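PDB 3MMG: nuclear inclusion protein A from Tobacco vein mottling virus, which is a 3C-type protease of peptidase family C4, probably cleaving peptide bonds as a cysteine peptidase with a chymotrypsin-like fold. Local coordinates for residues K106-V112 and S153-I159. The protein carries 3 engineered substitutions. Numbering follows the deposited sequence. Where two conformers were deposited one is given.
Sequences KDRVCMV and SPLVSII
Lys106 runs its extended chain past Ile159, its CE lying 4.0 Å from Ile159 CG2. The next residue, Asp107, accepts a hydrogen bond from Ser157: Ser157 OG approaches Asp107 OD1 to 2.7 Å from above the carboxylate plane, about 40° out of it. Ser157 holds OG anti to its own backbone N (chi1 172°), and the same hydroxyl oxygen accepts Ile159 N in an ST turn, so it links the aspartate to the turn that ends strand 154-157. Asp107 OD1 also forms a salt bridge with Arg101, and OD2 takes the backbone N of Thr104, leaving the buried carboxylate held at both oxygens. Arg108 O accepts a hydrogen bond from Ile158 N (3.0 Å), while CD1 of Ile158 covers one face of the guanidinium, 3.9 Å from Arg108 NH2. Ile158 CG1 sits between its backbone N and carbonyl carbon (chi1 49°), which brings CG1 and CD1 against Arg108 CB. Val109, Met111, Leu155 and Ser157 point to one face of the sheet, Cys110 and Val156 to the opposite one; on the first, Val109 CG2 and Met111 CB both touch Leu155 CD1. Cys110 and Val156 form the hydrogen-bonded pair, N to O both ways at 2.9 Å; in one of its two conformers Cys110 SG lies near Ile158 CG2. Farther on, Met111 lays CG and SD against Ser153 CB. Val112 N donates a hydrogen bond to Pro154 O, Val112 CG2 meets Val156 CG2 at 3.6 Å, and a water donates to both Val112 O and Ser153 OG, the latter also hydrogen-bonded to Gln150 O. Val112, Pro154 and Val156 also touch Ile14 of helix 12-15. Strands 109-116 and 154-157 thus join antiparallel to close the six-stranded C-terminal beta barrel of the chymotrypsin-like fold.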
# COMPACT_ATOMS: atom_id res chain seq x y z
N LYS A 106 -4.91 19.79 4.68
CA LYS A 106 -4.96 20.51 3.41
C LYS A 106 -5.17 19.55 2.23
O LYS A 106 -5.72 19.92 1.19
CB LYS A 106 -3.67 21.31 3.20
CG LYS A 106 -3.63 22.16 1.91
CD LYS A 106 -2.35 23.02 1.81
CE LYS A 106 -2.15 23.49 0.37
NZ LYS A 106 -1.17 24.62 0.32
N ASP A 107 -4.72 18.31 2.39
CA ASP A 107 -4.68 17.39 1.26
C ASP A 107 -6.03 16.89 0.79
O ASP A 107 -6.94 16.65 1.58
CB ASP A 107 -3.87 16.16 1.66
CG ASP A 107 -2.39 16.42 1.62
OD1 ASP A 107 -1.89 16.96 0.60
OD2 ASP A 107 -1.73 16.11 2.63
N ARG A 108 -6.10 16.65 -0.51
CA ARG A 108 -7.12 15.77 -1.06
C ARG A 108 -6.34 14.72 -1.84
O ARG A 108 -5.21 14.97 -2.29
CB ARG A 108 -8.05 16.55 -1.99
CG ARG A 108 -8.74 17.72 -1.26
CD ARG A 108 -9.82 18.36 -2.09
NE ARG A 108 -9.32 19.08 -3.26
CZ ARG A 108 -8.93 20.36 -3.24
NH1 ARG A 108 -8.95 21.04 -2.10
NH2 ARG A 108 -8.52 20.96 -4.36
N VAL A 109 -6.93 13.54 -1.99
CA VAL A 109 -6.19 12.40 -2.56
C VAL A 109 -6.89 11.75 -3.74
O VAL A 109 -8.13 11.72 -3.80
CB VAL A 109 -5.86 11.30 -1.50
CG1 VAL A 109 -4.91 11.83 -0.41
CG2 VAL A 109 -7.14 10.71 -0.90
N CYS A 110 -6.09 11.25 -4.69
CA CYS A 110 -6.55 10.32 -5.76
C CYS A 110 -5.92 8.95 -5.59
O CYS A 110 -4.72 8.87 -5.27
CB CYS A 110 -6.16 10.81 -7.15
SG CYS A 110 -6.95 12.29 -7.71
N MET A 111 -6.68 7.89 -5.85
CA MET A 111 -6.09 6.56 -5.84
C MET A 111 -5.47 6.34 -7.21
O MET A 111 -6.06 6.69 -8.24
CB MET A 111 -7.16 5.53 -5.50
CG MET A 111 -6.56 4.13 -5.30
SD MET A 111 -7.82 2.97 -4.70
CE MET A 111 -8.28 3.69 -3.13
N VAL A 112 -4.29 5.73 -7.20
CA VAL A 112 -3.58 5.44 -8.44
C VAL A 112 -3.37 3.92 -8.54
O VAL A 112 -3.03 3.28 -7.55
CB VAL A 112 -2.24 6.15 -8.48
CG1 VAL A 112 -1.44 5.67 -9.71
CG2 VAL A 112 -2.43 7.66 -8.53
N SER A 153 -3.17 -0.02 -2.88
CA SER A 153 -3.17 1.03 -3.90
C SER A 153 -2.77 2.36 -3.27
O SER A 153 -3.32 2.74 -2.22
CB SER A 153 -4.53 1.14 -4.59
OG SER A 153 -4.92 -0.11 -5.16
N PRO A 154 -1.79 3.06 -3.87
CA PRO A 154 -1.42 4.36 -3.30
C PRO A 154 -2.53 5.41 -3.35
O PRO A 154 -3.28 5.50 -4.33
CB PRO A 154 -0.23 4.82 -4.15
CG PRO A 154 -0.33 4.04 -5.42
CD PRO A 154 -0.98 2.71 -5.05
N LEU A 155 -2.60 6.19 -2.28
CA LEU A 155 -3.35 7.45 -2.26
C LEU A 155 -2.38 8.60 -2.40
O LEU A 155 -1.41 8.70 -1.62
CB LEU A 155 -4.14 7.59 -0.96
CG LEU A 155 -5.40 6.73 -0.77
CD1 LEU A 155 -6.44 7.01 -1.86
CD2 LEU A 155 -5.08 5.21 -0.68
N VAL A 156 -2.62 9.43 -3.40
CA VAL A 156 -1.65 10.42 -3.85
C VAL A 156 -2.22 11.83 -3.65
O VAL A 156 -3.35 12.10 -4.04
CB VAL A 156 -1.30 10.20 -5.37
CG1 VAL A 156 -0.28 11.24 -5.85
CG2 VAL A 156 -0.73 8.80 -5.57
N SER A 157 -1.45 12.72 -3.04
CA SER A 157 -1.93 14.10 -2.86
C SER A 157 -2.05 14.85 -4.20
O SER A 157 -1.14 14.79 -5.03
CB SER A 157 -0.93 14.88 -2.00
OG SER A 157 -1.30 16.26 -1.98
N ILE A 158 -3.16 15.54 -4.41
CA ILE A 158 -3.26 16.41 -5.58
C ILE A 158 -2.63 17.78 -5.35
O ILE A 158 -2.60 18.64 -6.26
CB ILE A 158 -4.73 16.52 -6.09
CG1 ILE A 158 -5.71 16.85 -4.95
CG2 ILE A 158 -5.15 15.24 -6.73
CD1 ILE A 158 -5.70 18.29 -4.44
N ILE A 159 -2.10 18.01 -4.15
CA ILE A 159 -1.32 19.24 -3.88
C ILE A 159 0.08 19.15 -4.50
O ILE A 159 0.50 20.03 -5.25
CB ILE A 159 -1.20 19.53 -2.35
CG1 ILE A 159 -2.57 19.55 -1.64
CG2 ILE A 159 -0.44 20.84 -2.12
CD1 ILE A 159 -3.57 20.57 -2.19
O HOH W 1 -2.88 0.12 -7.16